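Local coordinates for protein coenzyme A transferase (PDB 3QLI) that probably transfers coenzyme A from an acyl-CoA thioester to a carboxylate such as acetate, at residues C237-V242 / I261-L266. Residues are numbered along the deposited sequence; the frame is centred on the assembly and turned at random.
Sequences CLQMGV and IHTEVL
Two bonds hold the hydroxyl of Thr-263: Met-240 N donates to OG1 over 3.2 Å (N-H...O 148°), and OG1 itself donates to Val-265 O at 3.0 Å, from above that carbonyl's plane. The hydroxyl thus takes over where the parallel pairing of strand 237-240 with the edge strand 260-261 runs out, in the mixed sheet of the C-terminal half. Evidence for the pairing is the Leu-238/Ile-261 bridge, where His-262 N donates to Leu-238 O at 3.0 Å, tilted 27° from the carbonyl plane. With its OG1 anti to the backbone N (chi1 -172°), Thr-263 reaches across to the neighbouring strand. Gln-239 crosses this side chain at about a right angle, its CG 3.5 Å from Thr-263 OG1; the chain bends at chi2, and its amide binds Ser-334 and Asn-336 on the adjacent strand 332-337. Two waters complete the polar seam: one donates to both Cys-237 O and His-262 O, while the other accepts from Gln-239 NE2 and Val-265 N and donates to Met-240 O. The turn so held carries Glu-264, seen covalently linked to CoA in this protein, which is consistent with the catalytic glutamate of the family. Its OE1 bonds to Asn-321, an acetate ion, probably from the crystallisation liquor, lies about 3 Å from the Glu-264 side chain (nearest atoms), and Phe-366 of helix 363-372 touches it. Val-242, which contacts CoA in a structure of this protein, closes the other end of the contact: its CG1 packs across Val-265, 4.0 Å from CG2.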
ATOM      1  N   CYS A 237     -14.303  16.136   3.422  1.00 14.32           N
ATOM      2  CA  CYS A 237     -13.592  15.835   4.652  1.00 14.27           C
ATOM      3  C   CYS A 237     -12.093  15.880   4.347  1.00 14.42           C
ATOM      4  O   CYS A 237     -11.556  14.984   3.696  1.00 13.38           O
ATOM      5  CB  CYS A 237     -14.004  14.451   5.155  1.00 15.31           C
ATOM      6  SG  CYS A 237     -13.302  13.997   6.752  1.00 16.20           S
ATOM      7  N   LEU A 238     -11.427  16.916   4.845  1.00 13.19           N
ATOM      8  CA  LEU A 238     -10.087  17.288   4.397  1.00 12.76           C
ATOM      9  C   LEU A 238      -8.937  16.615   5.141  1.00 11.66           C
ATOM     10  O   LEU A 238      -8.962  16.477   6.369  1.00 12.79           O
ATOM     11  CB  LEU A 238      -9.903  18.791   4.552  1.00 13.47           C
ATOM     12  CG  LEU A 238     -10.867  19.719   3.816  1.00 16.66           C
ATOM     13  CD1 LEU A 238     -10.549  21.158   4.190  1.00 19.67           C
ATOM     14  CD2 LEU A 238     -10.738  19.497   2.319  1.00 15.25           C
ATOM     15  N   GLN A 239      -7.929  16.213   4.375  1.00 12.65           N
ATOM     16  CA  GLN A 239      -6.583  15.994   4.918  1.00 11.77           C
ATOM     17  C   GLN A 239      -5.634  16.852   4.097  1.00 15.20           C
ATOM     18  O   GLN A 239      -5.760  16.903   2.873  1.00 14.40           O
ATOM     19  CB  GLN A 239      -6.156  14.533   4.828  1.00 10.89           C
ATOM     20  CG  GLN A 239      -4.668  14.321   5.174  1.00  9.79           C
ATOM     21  CD  GLN A 239      -3.778  14.276   3.939  1.00 16.67           C
ATOM     22  OE1 GLN A 239      -4.239  13.949   2.842  1.00 14.04           O
ATOM     23  NE2 GLN A 239      -2.494  14.613   4.113  1.00 16.79           N
ATOM     24  N   MET A 240      -4.709  17.552   4.753  1.00 14.01           N
ATOM     25  CA  MET A 240      -3.635  18.186   3.997  1.00 17.78           C
ATOM     26  C   MET A 240      -2.348  18.346   4.792  1.00 20.98           C
ATOM     27  O   MET A 240      -2.350  18.222   6.009  1.00 20.00           O
ATOM     28  CB  MET A 240      -4.072  19.522   3.398  1.00 23.65           C
ATOM     29  CG  MET A 240      -4.487  20.570   4.394  1.00 23.86           C
ATOM     30  SD  MET A 240      -5.103  22.020   3.474  1.00 33.44           S
ATOM     31  CE  MET A 240      -6.662  21.415   2.845  1.00 23.06           C
ATOM     32  N   GLY A 241      -1.256  18.621   4.082  1.00 27.06           N
ATOM     33  CA  GLY A 241       0.045  18.822   4.701  1.00 25.82           C
ATOM     34  C   GLY A 241       0.256  20.256   5.160  1.00 31.28           C
ATOM     35  O   GLY A 241      -0.696  21.022   5.339  1.00 31.79           O
ATOM     36  N   VAL A 242       1.519  20.622   5.345  1.00 28.38           N
ATOM     37  CA  VAL A 242       1.883  21.961   5.792  1.00 31.58           C
ATOM     38  C   VAL A 242       2.531  22.725   4.634  1.00 32.21           C
ATOM     39  O   VAL A 242       2.978  22.118   3.662  1.00 27.24           O
ATOM     40  CB  VAL A 242       2.874  21.904   6.975  1.00 35.73           C
ATOM     41  CG1 VAL A 242       2.208  21.320   8.213  1.00 32.43           C
ATOM     42  CG2 VAL A 242       4.100  21.079   6.591  1.00 34.61           C
ATOM     43  N   ILE A 261     -12.721  17.663   8.999  1.00 13.66           N
ATOM     44  CA  ILE A 261     -11.279  17.448   9.025  1.00 13.43           C
ATOM     45  C   ILE A 261     -10.956  16.065   9.575  1.00 12.87           C
ATOM     46  O   ILE A 261     -11.420  15.693  10.652  1.00 13.81           O
ATOM     47  CB  ILE A 261     -10.555  18.502   9.901  1.00 12.77           C
ATOM     48  CG1 ILE A 261     -10.575  19.883   9.230  1.00 15.50           C
ATOM     49  CG2 ILE A 261      -9.097  18.076  10.175  1.00 12.63           C
ATOM     50  CD1 ILE A 261     -10.016  20.987  10.115  1.00 15.68           C
ATOM     51  N   HIS A 262     -10.187  15.302   8.808  1.00 12.50           N
ATOM     52  CA  HIS A 262      -9.554  14.076   9.295  1.00 11.79           C
ATOM     53  C   HIS A 262      -8.208  14.014   8.600  1.00 11.56           C
ATOM     54  O   HIS A 262      -8.097  13.569   7.442  1.00 11.56           O
ATOM     55  CB  HIS A 262     -10.398  12.842   8.955  1.00 13.38           C
ATOM     56  CG  HIS A 262      -9.785  11.549   9.403  1.00 13.38           C
ATOM     57  ND1 HIS A 262     -10.287  10.803  10.449  1.00 13.75           N
ATOM     58  CD2 HIS A 262      -8.700  10.873   8.948  1.00 11.05           C
ATOM     59  CE1 HIS A 262      -9.546   9.719  10.611  1.00 15.18           C
ATOM     60  NE2 HIS A 262      -8.582   9.733   9.704  1.00 13.48           N
ATOM     61  N   THR A 263      -7.187  14.486   9.304  1.00 13.32           N
ATOM     62  CA  THR A 263      -5.914  14.783   8.683  1.00 11.60           C
ATOM     63  C   THR A 263      -4.813  14.135   9.510  1.00 13.77           C
ATOM     64  O   THR A 263      -5.007  13.856  10.695  1.00 12.29           O
ATOM     65  CB  THR A 263      -5.728  16.308   8.614  1.00 12.66           C
ATOM     66  OG1 THR A 263      -4.568  16.621   7.830  1.00 14.26           O
ATOM     67  CG2 THR A 263      -5.615  16.914  10.033  1.00 11.01           C
ATOM     68  N   GLU A 264      -3.670  13.860   8.889  1.00 12.10           N
ATOM     69  CA  GLU A 264      -2.531  13.378   9.667  1.00 12.55           C
ATOM     70  C   GLU A 264      -1.951  14.537  10.466  1.00 12.25           C
ATOM     71  O   GLU A 264      -1.949  14.510  11.695  1.00 14.01           O
ATOM     72  CB  GLU A 264      -1.465  12.766   8.766  1.00 12.90           C
ATOM     73  CG  GLU A 264      -0.261  12.189   9.538  1.00 13.99           C
ATOM     74  CD  GLU A 264       0.911  11.905   8.611  1.00 13.96           C
ATOM     75  OE1 GLU A 264       0.751  11.089   7.682  1.00 16.24           O
ATOM     76  OE2 GLU A 264       1.982  12.514   8.808  1.00 17.42           O
ATOM     77  N   VAL A 265      -1.466  15.559   9.768  1.00 10.30           N
ATOM     78  CA  VAL A 265      -0.965  16.752  10.444  1.00 16.28           C
ATOM     79  C   VAL A 265      -2.002  17.885  10.434  1.00 13.76           C
ATOM     80  O   VAL A 265      -2.608  18.195   9.396  1.00 15.86           O
ATOM     81  CB  VAL A 265       0.369  17.267   9.823  1.00 16.07           C
ATOM     82  CG1 VAL A 265       0.139  17.759   8.426  1.00 26.17           C
ATOM     83  CG2 VAL A 265       0.963  18.405  10.666  1.00 17.90           C
ATOM     84  N   LEU A 266      -2.200  18.498  11.595  1.00 13.90           N
ATOM     85  CA  LEU A 266      -3.049  19.688  11.693  1.00 14.97           C
ATOM     86  C   LEU A 266      -2.170  20.921  11.492  1.00 17.84           C
ATOM     87  O   LEU A 266      -1.155  21.085  12.182  1.00 14.76           O
ATOM     88  CB  LEU A 266      -3.749  19.764  13.043  1.00 13.59           C
ATOM     89  CG  LEU A 266      -4.777  20.887  13.258  1.00 14.42           C
ATOM     90  CD1 LEU A 266      -5.981  20.708  12.326  1.00 15.49           C
ATOM     91  CD2 LEU A 266      -5.250  20.903  14.720  1.00 17.40           C
TER
HETATM   92  O   HOH W   1     -10.066  12.981   5.494  1.00 15.24           O
HETATM   93  O   HOH W   2      -1.677  15.625   6.900  1.00 14.19           O